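Tv2483 (PDB 6DET) binds L-arginine with high selectivity as a treponemal lipoprotein, probably delivering it to an ABC transporter for uptake. Local coordinates at residues V42-P47 with F79-W84. Residues are numbered along the deposited sequence; the frame is centred on the assembly and turned at random.
Sequences VSDFVP and FYPIQW. With ARG (arginine), chain B.
Val42 closes the parallel pairing of strand 37-42 with strand 76-81: its N donates to Tyr80 O at 3.0 Å, and its O takes the N-H of Ile82 at 2.9 Å, with a CA-H...O contact from Pro81 CA beside it. Its CG2 lies 3.8 Å from Tyr80 O; CG1 only loosely meets the edge of the Phe79 ring, which also packs on Ile63, Phe66 and Thr67 of helix 61-73. Ile82 CG1 lies against Val42 O. Past this bridge two waters join the segments. At Ser43, OG stands anti to the carbonyl carbon (chi1 -66°), which carries it to Trp84, 3.2 Å from CE3 and oblique to the ring. There OG accepts from NH1 of the bound arginine at 2.8 Å and also bonds a water that donates to Ile82 O and weakly accepts from Trp84 N. A second water accepts from Asp44 N and donates to the same Ile82 O. The Asp44 carboxylate passes Pro81 CB, but its OD2 is held by a salt bridge to Arg52. Ser43 CB sits over one Phe45 face, toward the rim; Phe45 CZ obliquely approaches ligand NH1 (3.9 Å), and Val46 CG2 packs on NH2 and CZ of the ligand guanidinium. Ligand NH2 lies over one face of the Trp84 indole, 3.3 Å above its plane and toward the rim, the guanidinium inclined rather than stacked flat. Trp84 NE1 donates to ligand OXT at 2.9 Å. One indole thus meets both ends of the ligand. Ser101, Gly102, Ser104, Arg109, Glu148 and Asp193 also bond it, so selectivity probably rests on the whole pocket of this family 3 solute-binding fold.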
loop_
_atom_site.group_PDB
_atom_site.type_symbol
_atom_site.label_atom_id
_atom_site.label_comp_id
_atom_site.label_asym_id
_atom_site.label_seq_id
_atom_site.Cartn_x
_atom_site.Cartn_y
_atom_site.Cartn_z
ATOM N N VAL A 42 -4.211 -4.926 -7.916
ATOM C CA VAL A 42 -4.605 -4.322 -6.647
ATOM C C VAL A 42 -5.117 -5.414 -5.729
ATOM O O VAL A 42 -5.718 -6.402 -6.173
ATOM C CB VAL A 42 -5.701 -3.235 -6.819
ATOM C CG1 VAL A 42 -5.141 -1.998 -7.529
ATOM C CG2 VAL A 42 -6.880 -3.790 -7.609
ATOM N N SER A 43 -4.908 -5.199 -4.429
ATOM C CA SER A 43 -5.757 -5.837 -3.434
ATOM C C SER A 43 -7.025 -4.996 -3.315
ATOM O O SER A 43 -6.964 -3.807 -2.998
ATOM C CB SER A 43 -5.035 -5.927 -2.093
ATOM O OG SER A 43 -3.897 -6.801 -2.112
ATOM N N ASP A 44 -8.180 -5.603 -3.545
ATOM C CA ASP A 44 -9.409 -4.837 -3.688
ATOM C C ASP A 44 -10.160 -4.666 -2.368
ATOM O O ASP A 44 -11.370 -4.415 -2.389
ATOM C CB ASP A 44 -10.306 -5.499 -4.729
ATOM C CG ASP A 44 -10.870 -6.805 -4.253
ATOM O OD1 ASP A 44 -10.413 -7.330 -3.210
ATOM O OD2 ASP A 44 -11.799 -7.294 -4.911
ATOM N N PHE A 45 -9.455 -4.767 -1.234
ATOM C CA PHE A 45 -10.023 -4.574 0.091
ATOM C C PHE A 45 -9.260 -3.527 0.899
ATOM O O PHE A 45 -9.465 -3.434 2.113
ATOM C CB PHE A 45 -10.036 -5.906 0.868
ATOM C CG PHE A 45 -8.699 -6.624 0.872
ATOM C CD1 PHE A 45 -8.436 -7.651 -0.020
ATOM C CD2 PHE A 45 -7.686 -6.236 1.747
ATOM C CE1 PHE A 45 -7.203 -8.313 -0.010
ATOM C CE2 PHE A 45 -6.445 -6.881 1.743
ATOM C CZ PHE A 45 -6.202 -7.913 0.868
ATOM N N VAL A 46 -8.380 -2.742 0.283
ATOM C CA VAL A 46 -7.564 -1.810 1.077
ATOM C C VAL A 46 -8.361 -0.525 1.279
ATOM O O VAL A 46 -8.621 0.174 0.295
ATOM C CB VAL A 46 -6.219 -1.504 0.399
ATOM C CG1 VAL A 46 -5.410 -0.525 1.218
ATOM C CG2 VAL A 46 -5.413 -2.775 0.192
ATOM N N PRO A 47 -8.768 -0.160 2.503
ATOM C CA PRO A 47 -9.569 1.067 2.663
ATOM C C PRO A 47 -8.874 2.305 2.102
ATOM O O PRO A 47 -7.643 2.403 2.088
ATOM C CB PRO A 47 -9.766 1.174 4.187
ATOM C CG PRO A 47 -9.638 -0.267 4.694
ATOM C CD PRO A 47 -8.536 -0.841 3.793
ATOM N N PHE A 79 -8.138 -2.684 -13.655
ATOM C CA PHE A 79 -7.811 -2.885 -12.249
ATOM C C PHE A 79 -8.058 -4.351 -11.978
ATOM O O PHE A 79 -9.195 -4.804 -12.045
ATOM C CB PHE A 79 -8.624 -1.955 -11.353
ATOM C CG PHE A 79 -8.263 -0.503 -11.552
ATOM C CD1 PHE A 79 -7.119 0.000 -10.982
ATOM C CD2 PHE A 79 -9.044 0.325 -12.335
ATOM C CE1 PHE A 79 -6.748 1.334 -11.169
ATOM C CE2 PHE A 79 -8.682 1.660 -12.543
ATOM C CZ PHE A 79 -7.538 2.160 -11.940
ATOM N N TYR A 80 -6.981 -5.095 -11.743
ATOM C CA TYR A 80 -7.037 -6.545 -11.691
ATOM C C TYR A 80 -6.830 -6.978 -10.251
ATOM O O TYR A 80 -5.733 -6.778 -9.699
ATOM C CB TYR A 80 -5.988 -7.205 -12.588
ATOM C CG TYR A 80 -6.183 -8.720 -12.626
ATOM C CD1 TYR A 80 -7.463 -9.269 -12.725
ATOM C CD2 TYR A 80 -5.110 -9.597 -12.538
ATOM C CE1 TYR A 80 -7.667 -10.636 -12.740
ATOM C CE2 TYR A 80 -5.311 -10.978 -12.557
ATOM C CZ TYR A 80 -6.595 -11.486 -12.658
ATOM O OH TYR A 80 -6.826 -12.845 -12.676
ATOM N N PRO A 81 -7.835 -7.541 -9.597
ATOM C CA PRO A 81 -7.633 -8.017 -8.225
ATOM C C PRO A 81 -6.665 -9.188 -8.193
ATOM O O PRO A 81 -6.857 -10.190 -8.889
ATOM C CB PRO A 81 -9.038 -8.436 -7.781
ATOM C CG PRO A 81 -9.974 -7.730 -8.693
ATOM C CD PRO A 81 -9.253 -7.578 -9.998
ATOM N N ILE A 82 -5.649 -9.072 -7.348
ATOM C CA ILE A 82 -4.618 -10.086 -7.190
ATOM C C ILE A 82 -4.579 -10.593 -5.758
ATOM O O ILE A 82 -5.093 -9.964 -4.823
ATOM C CB ILE A 82 -3.230 -9.582 -7.582
ATOM C CG1 ILE A 82 -2.817 -8.372 -6.723
ATOM C CG2 ILE A 82 -3.209 -9.207 -9.091
ATOM C CD1 ILE A 82 -1.343 -8.002 -6.841
ATOM N N GLN A 83 -3.953 -11.759 -5.611
ATOM C CA GLN A 83 -3.514 -12.273 -4.316
ATOM C C GLN A 83 -2.187 -11.602 -3.976
ATOM O O GLN A 83 -1.221 -11.717 -4.737
ATOM C CB GLN A 83 -3.352 -13.792 -4.370
ATOM C CG GLN A 83 -2.910 -14.421 -3.072
ATOM C CD GLN A 83 -3.949 -14.263 -1.991
ATOM O OE1 GLN A 83 -3.812 -13.432 -1.089
ATOM N NE2 GLN A 83 -5.008 -15.053 -2.082
ATOM N N TRP A 84 -2.132 -10.870 -2.859
ATOM C CA TRP A 84 -0.968 -10.030 -2.629
ATOM C C TRP A 84 0.316 -10.849 -2.636
ATOM O O TRP A 84 1.361 -10.368 -3.091
ATOM C CB TRP A 84 -1.117 -9.278 -1.298
ATOM C CG TRP A 84 -0.165 -8.102 -1.124
ATOM C CD1 TRP A 84 0.809 -7.962 -0.151
ATOM C CD2 TRP A 84 -0.124 -6.895 -1.896
ATOM N NE1 TRP A 84 1.454 -6.761 -0.294
ATOM C CE2 TRP A 84 0.904 -6.086 -1.351
ATOM C CE3 TRP A 84 -0.842 -6.421 -2.995
ATOM C CZ2 TRP A 84 1.232 -4.840 -1.873
ATOM C CZ3 TRP A 84 -0.518 -5.163 -3.516
ATOM C CH2 TRP A 84 0.514 -4.392 -2.950
HETATM N N ARG B . 2.191 -1.589 2.331
HETATM C CA ARG B . 1.858 -3.029 2.170
HETATM C C ARG B . 2.877 -3.682 1.244
HETATM O O ARG B . 3.538 -2.953 0.480
HETATM C CB ARG B . 0.453 -3.208 1.596
HETATM C CG ARG B . -0.669 -2.755 2.523
HETATM C CD ARG B . -2.061 -2.861 1.905
HETATM N NE ARG B . -2.396 -4.247 1.643
HETATM C CZ ARG B . -2.451 -4.804 0.438
HETATM N NH1 ARG B . -2.730 -6.108 0.361
HETATM N NH2 ARG B . -2.215 -4.093 -0.665
HETATM O OXT ARG B . 3.017 -4.913 1.250
HETATM O O HOH W 1 -4.714 -9.399 -2.138
HETATM O O HOH W 2 -7.914 -8.526 -4.377
#